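Local coordinates for protein MHC class I antigen (Ctenopharyngodon idella, PDB 5H5Z) that binds a peptide in complex with beta-2-microglobulin and probably presents it at the cell surface to T cells, at residues A[172-175]-A[176-179]; A[151-154]-A[155-159]; A[121-124]-A[125-128]; A[131-134]-A[135-138]. All coordinates share one frame; numbering follows the deposited sequence.

Following the chain from its N terminus, contact 3 (121-124 with 125-128) comes first, closing the hairpin between strands 117-123 and 128-131 at the edge of the groove floor. Contact 4 (131-134 with 135-138) follows two residues later and turns the chain from that edge strand into helix 134-145. Contact 2 (151-154 with 155-159) spans about two and a half turns of the next helix, 148-170, and touches contact 3, their centres about 12 Å apart. Contact 1 (172-175 with 176-179) ends the short helix 172-175 and leads to the immunoglobulin domain, its centre about 42 Å from that of contact 4. All four are in series; none nests or crosses.

Contact 1 of 4, residues A[172-175]-A[176-179]; sequences KDTL and ERKV
Glu176 N donates to Lys172 O over 2.8 Å with an N-H...O angle of 151°, the closing backbone bond of helix 172-175. One residue on, Arg177 NH1 reaches Thr174 O at 2.9 Å; the oxygen lies near the guanidinium plane, whereas the donor stands 44° out of the carbonyl plane, clear of a lone pair. Arg177 N adds a weak bond to the same oxygen, so backbone and side chain both grip it. With chi1 at 82°, Arg177 CG sits between its own backbone N and carbonyl carbon, which carries the extended chain past Thr174 O, and the Thr174 methyl CG2 lies 3.6 Å from NH1.

On the exposed side Lys172 bends at its last torsion and forms a weakly bonded salt bridge, NZ being 3.1 Å from Glu176 OE2 and 3.2 Å from Glu176 OE1. A water donates to Leu175 O and Arg177 O, bridging helix end and linker.

The linker runs from the peptide-binding platform to the immunoglobulin domain. Arg177 makes a cation-pi contact with Tyr202, whose backbone pairs with Val179, and Leu175 packs on Asp28 in the loop between strands 21-27 and 30-36.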
loop_
_atom_site.group_PDB
_atom_site.type_symbol
_atom_site.label_atom_id
_atom_site.label_comp_id
_atom_site.label_asym_id
_atom_site.label_seq_id
_atom_site.Cartn_x
_atom_site.Cartn_y
_atom_site.Cartn_z
ATOM N N LYS A 172 -14.695 -13.078 -6.814
ATOM C CA LYS A 172 -15.228 -13.610 -5.555
ATOM C C LYS A 172 -14.264 -14.530 -4.813
ATOM O O LYS A 172 -13.982 -14.317 -3.628
ATOM C CB LYS A 172 -16.562 -14.329 -5.793
ATOM C CG LYS A 172 -17.318 -14.652 -4.514
ATOM C CD LYS A 172 -18.501 -15.561 -4.789
ATOM C CE LYS A 172 -19.057 -16.182 -3.514
ATOM N NZ LYS A 172 -19.683 -15.179 -2.604
ATOM N N ASP A 173 -13.760 -15.543 -5.511
ATOM C CA ASP A 173 -12.896 -16.538 -4.884
ATOM C C ASP A 173 -11.590 -15.916 -4.359
ATOM O O ASP A 173 -11.103 -16.283 -3.289
ATOM C CB ASP A 173 -12.629 -17.700 -5.848
ATOM C CG ASP A 173 -13.908 -18.429 -6.269
ATOM O OD1 ASP A 173 -14.792 -18.694 -5.412
ATOM O OD2 ASP A 173 -14.025 -18.747 -7.473
ATOM N N THR A 174 -11.051 -14.950 -5.095
ATOM C CA THR A 174 -9.836 -14.257 -4.680
ATOM C C THR A 174 -10.113 -13.280 -3.539
ATOM O O THR A 174 -9.378 -13.240 -2.555
ATOM C CB THR A 174 -9.194 -13.497 -5.857
ATOM O OG1 THR A 174 -9.085 -14.373 -6.985
ATOM C CG2 THR A 174 -7.808 -12.983 -5.474
ATOM N N LEU A 175 -11.184 -12.505 -3.680
ATOM C CA LEU A 175 -11.526 -11.457 -2.716
ATOM C C LEU A 175 -12.020 -12.001 -1.377
ATOM O O LEU A 175 -11.801 -11.379 -0.334
ATOM C CB LEU A 175 -12.540 -10.482 -3.331
ATOM C CG LEU A 175 -11.991 -9.647 -4.493
ATOM C CD1 LEU A 175 -13.101 -8.873 -5.179
ATOM C CD2 LEU A 175 -10.883 -8.706 -4.024
ATOM N N GLU A 176 -12.676 -13.162 -1.410
ATOM C CA GLU A 176 -13.186 -13.811 -0.197
ATOM C C GLU A 176 -12.238 -14.870 0.370
ATOM O O GLU A 176 -12.616 -15.620 1.280
ATOM C CB GLU A 176 -14.551 -14.462 -0.461
ATOM C CG GLU A 176 -15.709 -13.498 -0.683
ATOM C CD GLU A 176 -17.062 -14.192 -0.646
ATOM O OE1 GLU A 176 -18.073 -13.510 -0.367
ATOM O OE2 GLU A 176 -17.127 -15.418 -0.892
ATOM N N ARG A 177 -11.017 -14.942 -0.159
ATOM C CA ARG A 177 -10.082 -15.989 0.266
ATOM C C ARG A 177 -9.660 -15.809 1.728
ATOM O O ARG A 177 -9.560 -14.682 2.227
ATOM C CB ARG A 177 -8.861 -16.060 -0.660
ATOM C CG ARG A 177 -7.768 -15.035 -0.366
ATOM C CD ARG A 177 -6.730 -15.030 -1.473
ATOM N NE ARG A 177 -5.626 -14.115 -1.203
ATOM C CZ ARG A 177 -5.605 -12.830 -1.553
ATOM N NH1 ARG A 177 -6.639 -12.283 -2.178
ATOM N NH2 ARG A 177 -4.543 -12.088 -1.268
ATOM N N LYS A 178 -9.457 -16.937 2.402
ATOM C CA LYS A 178 -8.941 -16.976 3.765
ATOM C C LYS A 178 -7.739 -17.900 3.719
ATOM O O LYS A 178 -7.893 -19.118 3.570
ATOM C CB LYS A 178 -9.990 -17.524 4.745
ATOM C CG LYS A 178 -11.362 -16.862 4.681
ATOM C CD LYS A 178 -11.343 -15.464 5.275
ATOM C CE LYS A 178 -12.739 -14.861 5.329
ATOM N NZ LYS A 178 -13.177 -14.334 4.008
ATOM N N VAL A 179 -6.546 -17.318 3.813
ATOM C CA VAL A 179 -5.300 -18.080 3.791
ATOM C C VAL A 179 -4.635 -17.956 5.163
ATOM O O VAL A 179 -4.357 -16.846 5.631
ATOM C CB VAL A 179 -4.338 -17.585 2.685
ATOM C CG1 VAL A 179 -3.142 -18.516 2.561
ATOM C CG2 VAL A 179 -5.054 -17.481 1.344
HETATM O O HOH W 1 -11.142 -12.490 2.280
#

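Contact 2 of 4, residues A[151-154]-A[155-159]; sequences QNKG and YLENT
The Tyr155 ring presents an edge, not a face, to the preceding turn: Asn152 O lies near the ring plane, and Tyr155 CB is 3.5 Å from that oxygen. Tyr155 CG points away from its own backbone N (chi1 169°), leading the ring off the helix to Tyr96, whose ring is steeply inclined to it, and its OH bonds to the backbone of the bound peptide. Another flat group, the Glu157 carboxylate, receives a lysine: Lys153 NZ meets its OE2 on the syn side at 2.8 Å, 28° out of the carboxylate plane, in a salt bridge spanning one helical turn. A bend at the end of the lysine brings NZ over, while Lys153 CG packs 3.6 Å from the same Glu157 oxygen.

Regular, near-linear backbone bonds link Tyr155 N to Gln151 O, Leu156 N to Asn152 O and Glu157 N to Lys153 O. The regularity fails at Asn158, whose N has a weak bond to Gly154 O (3.1 Å, 131°), where the helix widens into a pi-type turn at 155-159. Leu156 CG nestles 3.3 Å from Asn152 O on the buried side.

In the class I fold this helix forms one wall of the peptide groove. Asn152 and Leu156 rest on Tyr110 of strand 106-114 and Leu122 of strand 117-123, and Gln151 also packs against the peptide. At the outer flank Glu157 OE2 has a second cation in Lys124, and Lys153 NZ probably hydrogen-bonds to Lys124 O, joining the helix to the hairpin that follows strand 117-123.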
loop_
_atom_site.group_PDB
_atom_site.type_symbol
_atom_site.label_atom_id
_atom_site.label_comp_id
_atom_site.label_asym_id
_atom_site.label_seq_id
_atom_site.Cartn_x
_atom_site.Cartn_y
_atom_site.Cartn_z
ATOM N N GLN A 151 -22.888 15.558 -8.449
ATOM C CA GLN A 151 -22.428 14.583 -9.443
ATOM C C GLN A 151 -21.617 13.495 -8.758
ATOM O O GLN A 151 -21.835 12.301 -8.989
ATOM C CB GLN A 151 -21.593 15.253 -10.540
ATOM C CG GLN A 151 -21.397 14.410 -11.802
ATOM C CD GLN A 151 -20.359 13.303 -11.667
ATOM O OE1 GLN A 151 -20.500 12.231 -12.269
ATOM N NE2 GLN A 151 -19.312 13.554 -10.885
ATOM N N ASN A 152 -20.682 13.934 -7.916
ATOM C CA ASN A 152 -19.789 13.045 -7.194
ATOM C C ASN A 152 -20.549 12.108 -6.257
ATOM O O ASN A 152 -20.275 10.911 -6.231
ATOM C CB ASN A 152 -18.759 13.862 -6.404
ATOM C CG ASN A 152 -17.660 14.454 -7.277
ATOM O OD1 ASN A 152 -16.707 15.011 -6.752
ATOM N ND2 ASN A 152 -17.778 14.330 -8.602
ATOM N N LYS A 153 -21.499 12.654 -5.496
ATOM C CA LYS A 153 -22.396 11.845 -4.658
ATOM C C LYS A 153 -23.174 10.816 -5.483
ATOM O O LYS A 153 -23.283 9.648 -5.083
ATOM C CB LYS A 153 -23.349 12.745 -3.862
ATOM C CG LYS A 153 -24.387 12.013 -3.021
ATOM C CD LYS A 153 -25.423 12.989 -2.485
ATOM C CE LYS A 153 -26.573 12.288 -1.777
ATOM N NZ LYS A 153 -26.178 11.765 -0.440
ATOM N N GLY A 154 -23.711 11.245 -6.627
ATOM C CA GLY A 154 -24.397 10.331 -7.543
ATOM C C GLY A 154 -23.506 9.177 -7.967
ATOM O O GLY A 154 -23.914 8.009 -7.923
ATOM N N TYR A 155 -22.281 9.503 -8.378
ATOM C CA TYR A 155 -21.296 8.485 -8.729
ATOM C C TYR A 155 -20.994 7.528 -7.567
ATOM O O TYR A 155 -21.006 6.302 -7.739
ATOM C CB TYR A 155 -19.989 9.115 -9.237
ATOM C CG TYR A 155 -18.887 8.089 -9.356
ATOM C CD1 TYR A 155 -18.789 7.268 -10.485
ATOM C CD2 TYR A 155 -17.973 7.893 -8.313
ATOM C CE1 TYR A 155 -17.803 6.302 -10.581
ATOM C CE2 TYR A 155 -16.988 6.927 -8.398
ATOM C CZ TYR A 155 -16.903 6.140 -9.533
ATOM O OH TYR A 155 -15.917 5.190 -9.619
ATOM N N LEU A 156 -20.712 8.085 -6.391
ATOM C CA LEU A 156 -20.303 7.266 -5.241
ATOM C C LEU A 156 -21.386 6.292 -4.781
ATOM O O LEU A 156 -21.102 5.133 -4.467
ATOM C CB LEU A 156 -19.878 8.152 -4.065
ATOM C CG LEU A 156 -18.572 8.938 -4.206
ATOM C CD1 LEU A 156 -18.400 9.870 -3.012
ATOM C CD2 LEU A 156 -17.370 8.018 -4.349
ATOM N N GLU A 157 -22.621 6.770 -4.735
ATOM C CA GLU A 157 -23.726 5.992 -4.184
ATOM C C GLU A 157 -24.366 5.050 -5.199
ATOM O O GLU A 157 -25.052 4.103 -4.818
ATOM C CB GLU A 157 -24.778 6.920 -3.572
ATOM C CG GLU A 157 -24.240 7.728 -2.399
ATOM C CD GLU A 157 -25.266 8.648 -1.771
ATOM O OE1 GLU A 157 -26.393 8.753 -2.290
ATOM O OE2 GLU A 157 -24.938 9.274 -0.743
ATOM N N ASN A 158 -24.142 5.304 -6.483
ATOM C CA ASN A 158 -24.782 4.501 -7.522
ATOM C C ASN A 158 -23.765 3.796 -8.408
ATOM O O ASN A 158 -23.491 2.614 -8.214
ATOM C CB ASN A 158 -25.753 5.359 -8.333
ATOM C CG ASN A 158 -26.810 6.020 -7.466
ATOM O OD1 ASN A 158 -26.701 7.202 -7.124
ATOM N ND2 ASN A 158 -27.833 5.259 -7.094
ATOM N N THR A 159 -23.180 4.536 -9.347
ATOM C CA THR A 159 -22.220 3.991 -10.310
ATOM C C THR A 159 -21.088 3.177 -9.659
ATOM O O THR A 159 -20.798 2.046 -10.076
ATOM C CB THR A 159 -21.619 5.131 -11.153
ATOM O OG1 THR A 159 -22.679 5.955 -11.662
ATOM C CG2 THR A 159 -20.779 4.586 -12.303
#

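Contact 3 of 4, residues A[121-124]-A[125-128]; sequences SLDK and NTLT
Asp123 and Thr128 form an antiparallel hydrogen-bonded pair, and around them the hairpin is tightest. Asp123 N donates to Thr128 O at 2.9 Å, and Thr128 N returns a bond to Asp123 O at 3.2 Å. Leu127 and Thr128 both face Asp123, which makes a G1 beta bulge; Leu127 accordingly has positive phi (55°). The aspartate side chain ties the turn as well. Its CG is anti to the backbone N (chi1 -175°), which swings the carboxylate toward the turn, where OD1 accepts from two amides: Asn125 N at 2.9 Å, nearly in line with the C-O bond and defining an Asx turn, and Thr126 N at 3.2 Å, from above the carboxylate plane. Thr126 OG1 approaches Asp123 CG to 3.1 Å without a well-angled bond to the carboxylate, and instead pairs with Thr128 OG1 at 2.7 Å, where either hydroxyl could donate.

The outer side is looser: Asn125 and Thr126 are exposed to solvent at the tip of the turn.

On the side of helix 148-170, Leu122 packs on Ala149, and Leu127 packs on Glu150 and Lys153. The hairpin between strands 117-123 and 128-131 is thereby pinned to that helix, to which Lys124 is also salt-bridged.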
loop_
_atom_site.group_PDB
_atom_site.type_symbol
_atom_site.label_atom_id
_atom_site.label_comp_id
_atom_site.label_asym_id
_atom_site.label_seq_id
_atom_site.Cartn_x
_atom_site.Cartn_y
_atom_site.Cartn_z
ATOM N N SER A 121 -12.414 18.549 0.240
ATOM C CA SER A 121 -12.976 17.240 0.576
ATOM C C SER A 121 -14.489 17.311 0.467
ATOM O O SER A 121 -15.104 18.298 0.891
ATOM C CB SER A 121 -12.594 16.829 2.004
ATOM O OG SER A 121 -11.206 16.958 2.229
ATOM N N LEU A 122 -15.089 16.268 -0.099
ATOM C CA LEU A 122 -16.532 16.226 -0.234
ATOM C C LEU A 122 -17.207 15.879 1.085
ATOM O O LEU A 122 -16.854 14.894 1.740
ATOM C CB LEU A 122 -16.954 15.213 -1.313
ATOM C CG LEU A 122 -18.454 14.934 -1.509
ATOM C CD1 LEU A 122 -19.201 16.189 -1.942
ATOM C CD2 LEU A 122 -18.665 13.806 -2.510
ATOM N N ASP A 123 -18.171 16.707 1.468
ATOM C CA ASP A 123 -19.176 16.314 2.440
ATOM C C ASP A 123 -20.438 15.981 1.644
ATOM O O ASP A 123 -21.145 16.885 1.180
ATOM C CB ASP A 123 -19.442 17.442 3.439
ATOM C CG ASP A 123 -20.406 17.036 4.547
ATOM O OD1 ASP A 123 -21.263 16.154 4.324
ATOM O OD2 ASP A 123 -20.314 17.612 5.649
ATOM N N LYS A 124 -20.719 14.692 1.469
ATOM C CA LYS A 124 -21.862 14.301 0.635
ATOM C C LYS A 124 -23.202 14.278 1.387
ATOM O O LYS A 124 -24.244 13.958 0.806
ATOM C CB LYS A 124 -21.591 13.008 -0.157
ATOM C CG LYS A 124 -21.582 11.704 0.623
ATOM C CD LYS A 124 -21.543 10.534 -0.353
ATOM C CE LYS A 124 -21.531 9.185 0.349
ATOM N NZ LYS A 124 -22.814 8.883 1.041
ATOM N N ASN A 125 -23.163 14.632 2.672
ATOM C CA ASN A 125 -24.380 14.862 3.448
ATOM C C ASN A 125 -24.951 16.257 3.201
ATOM O O ASN A 125 -26.161 16.419 3.037
ATOM C CB ASN A 125 -24.122 14.661 4.945
ATOM C CG ASN A 125 -23.852 13.211 5.308
ATOM O OD1 ASN A 125 -23.973 12.308 4.477
ATOM N ND2 ASN A 125 -23.490 12.982 6.563
ATOM N N THR A 126 -24.070 17.258 3.173
ATOM C CA THR A 126 -24.474 18.650 2.978
ATOM C C THR A 126 -24.295 19.115 1.534
ATOM O O THR A 126 -24.655 20.246 1.193
ATOM C CB THR A 126 -23.690 19.606 3.901
ATOM O OG1 THR A 126 -22.283 19.389 3.733
ATOM C CG2 THR A 126 -24.069 19.382 5.361
ATOM N N LEU A 127 -23.739 18.240 0.696
ATOM C CA LEU A 127 -23.453 18.553 -0.708
ATOM C C LEU A 127 -22.588 19.806 -0.839
ATOM O O LEU A 127 -22.854 20.691 -1.659
ATOM C CB LEU A 127 -24.750 18.666 -1.525
ATOM C CG LEU A 127 -25.493 17.351 -1.777
ATOM C CD1 LEU A 127 -26.922 17.605 -2.233
ATOM C CD2 LEU A 127 -24.739 16.507 -2.794
ATOM N N THR A 128 -21.552 19.869 -0.007
ATOM C CA THR A 128 -20.616 20.985 -0.005
ATOM C C THR A 128 -19.187 20.460 -0.010
ATOM O O THR A 128 -18.944 19.280 0.273
ATOM C CB THR A 128 -20.812 21.902 1.223
ATOM O OG1 THR A 128 -20.708 21.129 2.427
ATOM C CG2 THR A 128 -22.167 22.608 1.172
#

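Contact 4 of 4, residues A[131-134]-A[135-138]; sequences AANP and QAVI
Ala136 N donates to Asn133 O at 3.0 Å and Val137 N to Pro134 O at 3.1 Å. Both bonds span three residues, as in a 3-10 turn, and meet the carbonyl from well above its plane; the four-residue bond, Val137 N to Asn133 O, is weak at 3.5 Å. The chain comes to this turn from Ala131, where it is still extended, bends through Ala132, and reaches Asn133 in an open beta-like backbone state (phi -148°), directly before the helix.

Asn133 is the N-cap of helix 134-145. Its CG lies between the backbone N and the carbonyl carbon (chi1 49°), which folds the amide back over the helix end and brings OD1 to 2.9 Å from Ala136 N in a weak capping bond with an N-H...O angle of 128°. Ala136 N is thus held by both the backbone and the side-chain oxygen of one residue. In the class I fold this is where the outermost strand of the groove floor passes into the helical wall above it.

Gln135 runs alongside Pro134, while its amide plane stands nearly at right angles to that of Asn133. Ala131 adds apolar packing: its CB lies 3.7 Å from Ala136 CB and 3.9 Å from Val137 CG2. Val137 CG2 also approaches Asn133 O to 3.5 Å. Ala136 continues inward onto Phe119 and Val120 of strand 117-123, and Phe83 touches both Asn133 and Gln135, whose carbonyl oxygen accepts from Arg82 NH1.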
loop_
_atom_site.group_PDB
_atom_site.type_symbol
_atom_site.label_atom_id
_atom_site.label_comp_id
_atom_site.label_asym_id
_atom_site.label_seq_id
_atom_site.Cartn_x
_atom_site.Cartn_y
_atom_site.Cartn_z
ATOM N N ALA A 131 -13.063 23.300 2.265
ATOM C CA ALA A 131 -11.809 23.895 1.821
ATOM C C ALA A 131 -10.825 23.945 2.987
ATOM O O ALA A 131 -11.132 24.506 4.039
ATOM C CB ALA A 131 -12.057 25.295 1.272
ATOM N N ALA A 132 -9.647 23.353 2.798
ATOM C CA ALA A 132 -8.638 23.270 3.863
ATOM C C ALA A 132 -7.875 24.575 4.092
ATOM O O ALA A 132 -7.326 24.804 5.175
ATOM C CB ALA A 132 -7.667 22.132 3.587
ATOM N N ASN A 133 -7.830 25.422 3.066
ATOM C CA ASN A 133 -7.100 26.685 3.126
ATOM C C ASN A 133 -7.787 27.752 2.267
ATOM O O ASN A 133 -8.676 27.423 1.479
ATOM C CB ASN A 133 -5.642 26.475 2.693
ATOM C CG ASN A 133 -5.520 25.713 1.387
ATOM O OD1 ASN A 133 -6.053 26.125 0.358
ATOM N ND2 ASN A 133 -4.805 24.597 1.422
ATOM N N PRO A 134 -7.389 29.034 2.420
ATOM C CA PRO A 134 -7.978 30.097 1.596
ATOM C C PRO A 134 -7.865 29.843 0.089
ATOM O O PRO A 134 -8.786 30.181 -0.656
ATOM C CB PRO A 134 -7.161 31.332 1.986
ATOM C CG PRO A 134 -6.738 31.061 3.384
ATOM C CD PRO A 134 -6.454 29.589 3.425
ATOM N N GLN A 135 -6.752 29.247 -0.341
ATOM C CA GLN A 135 -6.520 28.932 -1.754
ATOM C C GLN A 135 -7.582 27.988 -2.307
ATOM O O GLN A 135 -7.922 28.053 -3.488
ATOM C CB GLN A 135 -5.132 28.312 -1.961
ATOM C CG GLN A 135 -3.959 29.258 -1.741
ATOM C CD GLN A 135 -3.539 29.373 -0.282
ATOM O OE1 GLN A 135 -4.173 28.817 0.619
ATOM N NE2 GLN A 135 -2.457 30.106 -0.047
ATOM N N ALA A 136 -8.106 27.114 -1.450
ATOM C CA ALA A 136 -9.127 26.152 -1.864
ATOM C C ALA A 136 -10.540 26.733 -1.920
ATOM O O ALA A 136 -11.423 26.157 -2.559
ATOM C CB ALA A 136 -9.092 24.922 -0.968
ATOM N N VAL A 137 -10.751 27.871 -1.260
ATOM C CA VAL A 137 -12.096 28.464 -1.147
ATOM C C VAL A 137 -12.682 28.883 -2.504
ATOM O O VAL A 137 -13.880 28.709 -2.748
ATOM C CB VAL A 137 -12.124 29.634 -0.131
ATOM C CG1 VAL A 137 -13.513 30.253 -0.034
ATOM C CG2 VAL A 137 -11.681 29.149 1.243
ATOM N N ILE A 138 -11.840 29.418 -3.385
ATOM C CA ILE A 138 -12.272 29.755 -4.748
ATOM C C ILE A 138 -12.829 28.519 -5.464
ATOM O O ILE A 138 -13.863 28.593 -6.133
ATOM C CB ILE A 138 -11.134 30.394 -5.569
ATOM C CG1 ILE A 138 -10.727 31.737 -4.950
ATOM C CG2 ILE A 138 -11.546 30.577 -7.028
ATOM C CD1 ILE A 138 -9.397 32.264 -5.440
#